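PDB 4IQD: carboxyvinyl-carboxyphosphonate phosphorylmutase from Bacillus anthracis, which belongs to the phosphoenolpyruvate phosphomutase family of TIM-barrel enzymes and binds pyruvic acid. Local coordinates for residues L51-S56 against R86-P91; I123-L128 against R165-G170. One frame throughout, in Å; residues are numbered along the deposited sequence.

Contacts 1 and 2 join parts of one parallel barrel sheet, with the pairing of strands 92-95 and 120-124 between them. Contact 1 comes first: the chain runs through strand 53-55, helices 57-63 and 74-88, and then turns back so that 86-91 meets 51-56. Only after this loop has closed does contact 2 open, at the end of strand 120-124; helix 143-156 and strand 161-166 bring residues 165-170 beside 123-128. The two loops are therefore in series, neither nested nor crossed, with centres about 24 Å apart. Contact 1 ties the start of strand 53-55 to the end of helix 74-88 and the loop leading into strand 92-95, whereas contact 2 joins strand ends; S56 and R165 belong to one pyruvic acid pocket.

Contact 1: residues L51-S56 against R86-P91; sequences LALYLS and RATDLP. With PYR (pyruvic acid), chain C.
The backbones meet where L53 N donates to P91 O, a bond of 2.9 Å, while the touching parts 51-53 and 88-91 run 87° apart. The same oxygen also has a weaker CA-H...O contact from A52 CA at 3.3 Å. Beside it, L51 O rests against the proline ring, 3.3 Å from P91 CD, and against the CD2 branch of L90. The side chain of L53 lies across that of L90, with L53 CG 4.1 Å from L90 CD1. This is the closing step of a beta-alpha-beta crossover of the TIM barrel: helix 74-88 ends, D89 turns with positive phi, and P91 leads into strand 92-95, which pairs with strand 53-55. At the helix end T88 occupies two conformers. In one of them, with chi1 at 62°, its hydroxyl lies between the backbone N and the carbonyl carbon; there T88 OG1 meets the end of L53, 4.0 Å from CD1, accepts from L90 N in an ST turn and bonds to L84 O. Beyond the other end of the strand, S56 OG accepts from A59 N, capping helix 57-63, and donates to pyruvic acid O at 2.9 Å.

Contact 2: residues I123-L128 against R165-G170; sequences IEDQQL and RTDARG
Parallel strand pairing joins E124 to R165: R165 N donates to I123 O at 2.7 Å, and D125 N returns a longer bond to R165 O. These link the two parallel strands of the beta-alpha-beta unit 120-124, 143-156, 161-166. Past the strand ends, side chains take over. The D125 carboxylate, swung between its own backbone N and carbonyl carbon (chi1 57°), receives D167 N on the syn lone pair of OD1 at 3.2 Å and the hydroxyl T166 OG1 on OD2 at 2.7 Å. That hydroxyl also accepts from A168 N in an ST turn, and D125 OD2 gains a hydrogen bond from Y184. In van der Waals contact, E124 lies alongside R165, its OE2 3.5 Å from R165 CD, and Q126 CG packs against D167 OD2. Among the charged groups, R165 NE forms a salt bridge with D167 OD2 at 3.1 Å; no guanidinium N-H points at E124 OE2, whose part there is charge attraction alone. R165 NH2 has a further salt bridge to E195, and NH1 makes a weak hydrogen bond to pyruvic acid. D125 thus fixes the turn after strand 161-166; the R165 salt bridge and the D167 N bond probably offset the closeness of D125 OD1 to D167 OD2 (4.4 Å), and D167 and E195 are likely to steady the arginine beside the ligand.

Contact 1: residues L51-S56 against R86-P91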
ATOM      1  N   LEU A  51      -9.397  -1.269 -17.944  1.00 22.26           N
ATOM      2  CA  LEU A  51     -10.615  -2.056 -17.761  1.00 19.54           C
ATOM      3  C   LEU A  51     -10.382  -3.366 -17.021  1.00 21.01           C
ATOM      4  O   LEU A  51     -11.297  -4.174 -16.853  1.00 20.03           O
ATOM      5  CB  LEU A  51     -11.246  -2.347 -19.119  1.00 22.75           C
ATOM      6  CG  LEU A  51     -11.508  -1.120 -19.992  1.00 27.58           C
ATOM      7  CD1 LEU A  51     -12.122  -1.538 -21.316  1.00 29.64           C
ATOM      8  CD2 LEU A  51     -12.397  -0.119 -19.268  1.00 27.88           C
ATOM      9  N   ALA A  52      -9.147  -3.575 -16.591  1.00 22.06           N
ATOM     10  CA  ALA A  52      -8.784  -4.764 -15.848  1.00 22.69           C
ATOM     11  C   ALA A  52      -7.532  -4.426 -15.067  1.00 23.42           C
ATOM     12  O   ALA A  52      -6.794  -3.522 -15.444  1.00 25.25           O
ATOM     13  CB  ALA A  52      -8.538  -5.929 -16.793  1.00 22.05           C
ATOM     14  N   LEU A  53      -7.303  -5.134 -13.969  1.00 22.83           N
ATOM     15  CA  LEU A  53      -6.169  -4.834 -13.106  1.00 20.04           C
ATOM     16  C   LEU A  53      -5.384  -6.092 -12.806  1.00 18.51           C
ATOM     17  O   LEU A  53      -5.907  -7.195 -12.919  1.00 22.26           O
ATOM     18  CB  LEU A  53      -6.638  -4.204 -11.796  1.00 17.52           C
ATOM     19  CG  LEU A  53      -7.296  -2.832 -11.875  1.00 18.90           C
ATOM     20  CD1 LEU A  53      -7.724  -2.405 -10.491  1.00 23.35           C
ATOM     21  CD2 LEU A  53      -6.352  -1.814 -12.484  1.00 18.64           C
ATOM     22  N   TYR A  54      -4.128  -5.915 -12.417  1.00 19.52           N
ATOM     23  CA  TYR A  54      -3.252  -7.039 -12.136  1.00 16.97           C
ATOM     24  C   TYR A  54      -2.658  -6.922 -10.742  1.00 17.53           C
ATOM     25  O   TYR A  54      -2.191  -5.861 -10.340  1.00 18.96           O
ATOM     26  CB  TYR A  54      -2.132  -7.094 -13.177  1.00 19.01           C
ATOM     27  CG  TYR A  54      -1.228  -8.303 -13.086  1.00 19.30           C
ATOM     28  CD1 TYR A  54      -1.686  -9.567 -13.437  1.00 22.65           C
ATOM     29  CD2 TYR A  54       0.093  -8.178 -12.680  1.00 20.60           C
ATOM     30  CE1 TYR A  54      -0.858 -10.675 -13.369  1.00 20.00           C
ATOM     31  CE2 TYR A  54       0.927  -9.280 -12.613  1.00 22.29           C
ATOM     32  CZ  TYR A  54       0.448 -10.526 -12.954  1.00 21.73           C
ATOM     33  OH  TYR A  54       1.277 -11.626 -12.887  1.00 23.18           O
ATOM     34  N   LEU A  55      -2.692  -8.019  -9.999  1.00 17.28           N
ATOM     35  CA  LEU A  55      -2.011  -8.075  -8.720  1.00 16.93           C
ATOM     36  C   LEU A  55      -0.820  -9.016  -8.824  1.00 20.31           C
ATOM     37  O   LEU A  55      -0.985 -10.232  -8.894  1.00 24.98           O
ATOM     38  CB  LEU A  55      -2.959  -8.541  -7.622  1.00 18.75           C
ATOM     39  CG  LEU A  55      -2.372  -8.521  -6.213  1.00 19.77           C
ATOM     40  CD1 LEU A  55      -1.954  -7.109  -5.831  1.00 19.17           C
ATOM     41  CD2 LEU A  55      -3.365  -9.083  -5.211  1.00 21.59           C
ATOM     42  N   SER A  56       0.380  -8.448  -8.854  1.00 21.90           N
ATOM     43  CA  SER A  56       1.597  -9.240  -8.990  1.00 22.21           C
ATOM     44  C   SER A  56       2.202  -9.557  -7.633  1.00 23.37           C
ATOM     45  O   SER A  56       2.198  -8.717  -6.735  1.00 24.81           O
ATOM     46  CB  SER A  56       2.623  -8.499  -9.843  1.00 25.85           C
ATOM     47  OG  SER A  56       3.749  -8.118  -9.074  1.00 28.07           O
ATOM     48  N   ARG A  86     -13.065  -4.305  -4.292  1.00 25.59           N
ATOM     49  CA  ARG A  86     -13.904  -3.470  -3.434  1.00 24.59           C
ATOM     50  C   ARG A  86     -13.828  -2.008  -3.833  1.00 27.14           C
ATOM     51  O   ARG A  86     -14.768  -1.241  -3.629  1.00 31.15           O
ATOM     52  CB  ARG A  86     -13.466  -3.587  -1.970  1.00 28.12           C
ATOM     53  CG  ARG A  86     -13.871  -4.868  -1.254  1.00 31.41           C
ATOM     54  CD  ARG A  86     -13.303  -4.885   0.165  1.00 35.27           C
ATOM     55  NE  ARG A  86     -13.838  -5.972   0.982  1.00 37.45           N
ATOM     56  CZ  ARG A  86     -13.583  -6.129   2.279  1.00 37.33           C
ATOM     57  NH1 ARG A  86     -14.115  -7.143   2.947  1.00 34.02           N
ATOM     58  NH2 ARG A  86     -12.798  -5.271   2.913  1.00 39.58           N
ATOM     59  N   ALA A  87     -12.697  -1.624  -4.407  1.00 22.94           N
ATOM     60  CA  ALA A  87     -12.448  -0.226  -4.694  1.00 22.03           C
ATOM     61  C   ALA A  87     -12.873   0.200  -6.092  1.00 22.74           C
ATOM     62  O   ALA A  87     -13.241   1.350  -6.304  1.00 29.01           O
ATOM     63  CB  ALA A  87     -10.975   0.099  -4.472  1.00 21.43           C
ATOM     64  N   THR A  88     -12.838  -0.733  -7.039  0.83 25.04           N
ATOM     65  CA  THR A  88     -12.959  -0.376  -8.446  0.83 23.92           C
ATOM     66  C   THR A  88     -14.110  -1.061  -9.167  0.83 26.89           C
ATOM     67  O   THR A  88     -14.672  -0.503 -10.114  0.83 28.72           O
ATOM     68  CB  THR A  88     -11.669  -0.719  -9.201  0.83 19.43           C
ATOM     69  OG1 THR A  88     -11.440  -2.131  -9.128  0.83 20.46           O
ATOM     70  CG2 THR A  88     -10.487   0.010  -8.584  0.83 19.17           C
ATOM     71  N   ASP A  89     -14.444  -2.269  -8.725  1.00 28.48           N
ATOM     72  CA  ASP A  89     -15.410  -3.134  -9.420  1.00 28.25           C
ATOM     73  C   ASP A  89     -14.894  -3.520 -10.812  1.00 25.30           C
ATOM     74  O   ASP A  89     -15.664  -3.648 -11.765  1.00 23.86           O
ATOM     75  CB  ASP A  89     -16.805  -2.493  -9.499  1.00 33.56           C
ATOM     76  CG  ASP A  89     -17.889  -3.487  -9.858  1.00 37.31           C
ATOM     77  OD1 ASP A  89     -18.027  -4.501  -9.142  1.00 38.38           O
ATOM     78  OD2 ASP A  89     -18.598  -3.256 -10.861  1.00 38.96           O
ATOM     79  N   LEU A  90     -13.579  -3.694 -10.915  1.00 24.91           N
ATOM     80  CA  LEU A  90     -12.946  -4.135 -12.154  1.00 26.15           C
ATOM     81  C   LEU A  90     -12.471  -5.576 -12.052  1.00 22.27           C
ATOM     82  O   LEU A  90     -12.134  -6.039 -10.963  1.00 18.92           O
ATOM     83  CB  LEU A  90     -11.748  -3.249 -12.493  1.00 23.53           C
ATOM     84  CG  LEU A  90     -12.036  -1.886 -13.111  1.00 21.96           C
ATOM     85  CD1 LEU A  90     -10.728  -1.194 -13.433  1.00 22.71           C
ATOM     86  CD2 LEU A  90     -12.887  -2.048 -14.353  1.00 20.18           C
ATOM     87  N   PRO A  91     -12.436  -6.285 -13.191  1.00 21.78           N
ATOM     88  CA  PRO A  91     -11.868  -7.634 -13.224  1.00 20.97           C
ATOM     89  C   PRO A  91     -10.399  -7.575 -12.846  1.00 24.51           C
ATOM     90  O   PRO A  91      -9.656  -6.764 -13.393  1.00 26.87           O
ATOM     91  CB  PRO A  91     -12.007  -8.040 -14.693  1.00 22.92           C
ATOM     92  CG  PRO A  91     -13.071  -7.156 -15.242  1.00 24.90           C
ATOM     93  CD  PRO A  91     -12.928  -5.865 -14.514  1.00 23.62           C
TER
HETATM   94  C   PYR C 401       5.533 -10.425 -11.812  1.00 55.51           C
HETATM   95  O   PYR C 401       5.326  -9.269 -11.236  1.00 54.18           O
HETATM   96  OXT PYR C 401       4.619 -11.361 -11.721  1.00 55.48           O
HETATM   97  CA  PYR C 401       6.727 -10.644 -12.502  1.00 53.46           C
HETATM   98  O3  PYR C 401       7.003 -11.822 -13.003  1.00 52.00           O
HETATM   99  CB  PYR C 401       7.704  -9.520 -12.683  1.00 52.82           C

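Contact 2: residues I123-L128 against R165-G170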
ATOM      1  N   ILE A 123      -1.369 -19.033 -12.575  1.00 23.69           N
ATOM      2  CA  ILE A 123      -0.628 -20.086 -11.901  1.00 21.66           C
ATOM      3  C   ILE A 123       0.519 -20.537 -12.801  1.00 21.47           C
ATOM      4  O   ILE A 123       0.388 -20.543 -14.024  1.00 21.72           O
ATOM      5  CB  ILE A 123      -1.555 -21.269 -11.538  1.00 22.61           C
ATOM      6  CG1 ILE A 123      -0.837 -22.282 -10.647  1.00 27.17           C
ATOM      7  CG2 ILE A 123      -2.099 -21.945 -12.784  1.00 18.54           C
ATOM      8  CD1 ILE A 123      -1.694 -23.476 -10.309  1.00 28.42           C
ATOM      9  N   GLU A 124       1.649 -20.895 -12.195  1.00 22.80           N
ATOM     10  CA  GLU A 124       2.862 -21.181 -12.954  1.00 23.44           C
ATOM     11  C   GLU A 124       3.427 -22.575 -12.701  1.00 24.63           C
ATOM     12  O   GLU A 124       3.126 -23.205 -11.687  1.00 25.17           O
ATOM     13  CB  GLU A 124       3.929 -20.127 -12.656  1.00 30.47           C
ATOM     14  CG  GLU A 124       4.453 -20.147 -11.232  1.00 36.86           C
ATOM     15  CD  GLU A 124       5.235 -18.893 -10.885  1.00 45.70           C
ATOM     16  OE1 GLU A 124       6.168 -18.977 -10.059  1.00 50.07           O
ATOM     17  OE2 GLU A 124       4.915 -17.819 -11.435  1.00 47.02           O
ATOM     18  N   ASP A 125       4.254 -23.043 -13.634  1.00 26.42           N
ATOM     19  CA  ASP A 125       4.868 -24.366 -13.532  1.00 23.15           C
ATOM     20  C   ASP A 125       6.247 -24.341 -12.879  1.00 21.54           C
ATOM     21  O   ASP A 125       6.955 -25.344 -12.878  1.00 23.50           O
ATOM     22  CB  ASP A 125       4.934 -25.063 -14.898  1.00 22.16           C
ATOM     23  CG  ASP A 125       5.679 -24.251 -15.950  1.00 26.25           C
ATOM     24  OD1 ASP A 125       6.217 -23.173 -15.628  1.00 26.92           O
ATOM     25  OD2 ASP A 125       5.731 -24.710 -17.112  1.00 25.48           O
ATOM     26  N   GLN A 126       6.625 -23.194 -12.328  1.00 22.87           N
ATOM     27  CA  GLN A 126       7.855 -23.102 -11.559  1.00 27.62           C
ATOM     28  C   GLN A 126       7.750 -24.031 -10.367  1.00 26.86           C
ATOM     29  O   GLN A 126       6.656 -24.293  -9.872  1.00 23.13           O
ATOM     30  CB  GLN A 126       8.092 -21.669 -11.086  1.00 34.39           C
ATOM     31  CG  GLN A 126       8.859 -20.804 -12.070  1.00 40.86           C
ATOM     32  CD  GLN A 126      10.347 -20.773 -11.779  1.00 47.20           C
ATOM     33  OE1 GLN A 126      10.800 -21.283 -10.754  1.00 48.91           O
ATOM     34  NE2 GLN A 126      11.115 -20.170 -12.679  1.00 49.02           N
ATOM     35  N   GLN A 127       8.885 -24.546  -9.915  1.00 30.00           N
ATOM     36  CA  GLN A 127       8.887 -25.460  -8.786  1.00 33.12           C
ATOM     37  C   GLN A 127       9.264 -24.698  -7.527  1.00 35.49           C
ATOM     38  O   GLN A 127      10.342 -24.114  -7.443  1.00 37.25           O
ATOM     39  CB  GLN A 127       9.847 -26.623  -9.041  1.00 35.45           C
ATOM     40  CG  GLN A 127       9.547 -27.867  -8.225  1.00 37.11           C
ATOM     41  CD  GLN A 127      10.353 -27.932  -6.950  1.00 43.60           C
ATOM     42  OE1 GLN A 127      11.518 -28.329  -6.962  1.00 46.17           O
ATOM     43  NE2 GLN A 127       9.740 -27.539  -5.839  1.00 47.77           N
ATOM     44  N   LEU A 128       8.358 -24.696  -6.555  1.00 37.94           N
ATOM     45  CA  LEU A 128       8.533 -23.914  -5.339  1.00 40.74           C
ATOM     46  C   LEU A 128       8.159 -24.708  -4.092  1.00 41.95           C
ATOM     47  O   LEU A 128       7.260 -25.547  -4.136  1.00 40.43           O
ATOM     48  CB  LEU A 128       7.708 -22.628  -5.414  1.00 41.68           C
ATOM     49  CG  LEU A 128       8.433 -21.434  -6.032  1.00 42.64           C
ATOM     50  CD1 LEU A 128       7.469 -20.553  -6.807  1.00 41.62           C
ATOM     51  CD2 LEU A 128       9.136 -20.636  -4.943  1.00 43.99           C
ATOM     52  N   ARG A 165       1.019 -19.760 -16.579  1.00 22.27           N
ATOM     53  CA  ARG A 165       2.351 -19.279 -16.911  1.00 20.65           C
ATOM     54  C   ARG A 165       3.332 -20.431 -17.036  1.00 24.24           C
ATOM     55  O   ARG A 165       3.323 -21.354 -16.226  1.00 25.68           O
ATOM     56  CB  ARG A 165       2.854 -18.305 -15.849  1.00 16.29           C
ATOM     57  CG  ARG A 165       4.251 -17.784 -16.130  1.00 19.51           C
ATOM     58  CD  ARG A 165       4.900 -17.230 -14.882  1.00 23.53           C
ATOM     59  NE  ARG A 165       6.220 -16.681 -15.159  1.00 26.95           N
ATOM     60  CZ  ARG A 165       6.594 -15.448 -14.838  1.00 31.64           C
ATOM     61  NH1 ARG A 165       5.748 -14.638 -14.219  1.00 31.43           N
ATOM     62  NH2 ARG A 165       7.817 -15.028 -15.128  1.00 37.71           N
ATOM     63  N   THR A 166       4.181 -20.381 -18.054  1.00 23.33           N
ATOM     64  CA  THR A 166       5.232 -21.379 -18.190  1.00 22.24           C
ATOM     65  C   THR A 166       6.591 -20.717 -18.410  1.00 23.24           C
ATOM     66  O   THR A 166       6.724 -19.794 -19.212  1.00 23.55           O
ATOM     67  CB  THR A 166       4.917 -22.407 -19.305  1.00 20.84           C
ATOM     68  OG1 THR A 166       6.001 -23.334 -19.426  1.00 22.31           O
ATOM     69  CG2 THR A 166       4.687 -21.717 -20.642  1.00 19.37           C
ATOM     70  N   ASP A 167       7.594 -21.173 -17.667  1.00 26.01           N
ATOM     71  CA  ASP A 167       8.949 -20.654 -17.817  1.00 24.67           C
ATOM     72  C   ASP A 167       9.817 -21.625 -18.604  1.00 20.66           C
ATOM     73  O   ASP A 167      11.040 -21.599 -18.496  1.00 21.15           O
ATOM     74  CB  ASP A 167       9.582 -20.387 -16.450  1.00 26.27           C
ATOM     75  CG  ASP A 167       9.053 -19.125 -15.798  1.00 30.71           C
ATOM     76  OD1 ASP A 167       9.719 -18.077 -15.908  1.00 30.87           O
ATOM     77  OD2 ASP A 167       7.973 -19.182 -15.175  1.00 35.94           O
ATOM     78  N   ALA A 168       9.170 -22.466 -19.408  1.00 22.15           N
ATOM     79  CA  ALA A 168       9.842 -23.571 -20.095  1.00 21.21           C
ATOM     80  C   ALA A 168      10.707 -23.166 -21.288  1.00 21.17           C
ATOM     81  O   ALA A 168      11.586 -23.919 -21.691  1.00 20.12           O
ATOM     82  CB  ALA A 168       8.830 -24.629 -20.516  1.00 17.21           C
ATOM     83  N   ARG A 169      10.460 -21.989 -21.854  1.00 22.63           N
ATOM     84  CA  ARG A 169      11.252 -21.520 -22.986  1.00 18.47           C
ATOM     85  C   ARG A 169      12.739 -21.426 -22.656  1.00 21.03           C
ATOM     86  O   ARG A 169      13.578 -22.016 -23.341  1.00 21.28           O
ATOM     87  CB  ARG A 169      10.753 -20.161 -23.472  1.00 18.12           C
ATOM     88  CG  ARG A 169      11.610 -19.554 -24.572  1.00 23.92           C
ATOM     89  CD  ARG A 169      11.672 -20.482 -25.765  1.00 24.02           C
ATOM     90  NE  ARG A 169      12.590 -20.025 -26.804  1.00 26.03           N
ATOM     91  CZ  ARG A 169      13.887 -20.310 -26.836  1.00 21.17           C
ATOM     92  NH1 ARG A 169      14.435 -21.041 -25.875  1.00 20.07           N
ATOM     93  NH2 ARG A 169      14.637 -19.857 -27.827  1.00 21.89           N
ATOM     94  N   GLY A 170      13.058 -20.696 -21.595  1.00 18.91           N
ATOM     95  CA  GLY A 170      14.439 -20.403 -21.265  1.00 21.29           C
ATOM     96  C   GLY A 170      15.183 -21.511 -20.548  1.00 29.34           C
ATOM     97  O   GLY A 170      16.368 -21.369 -20.248  1.00 31.76           O
TER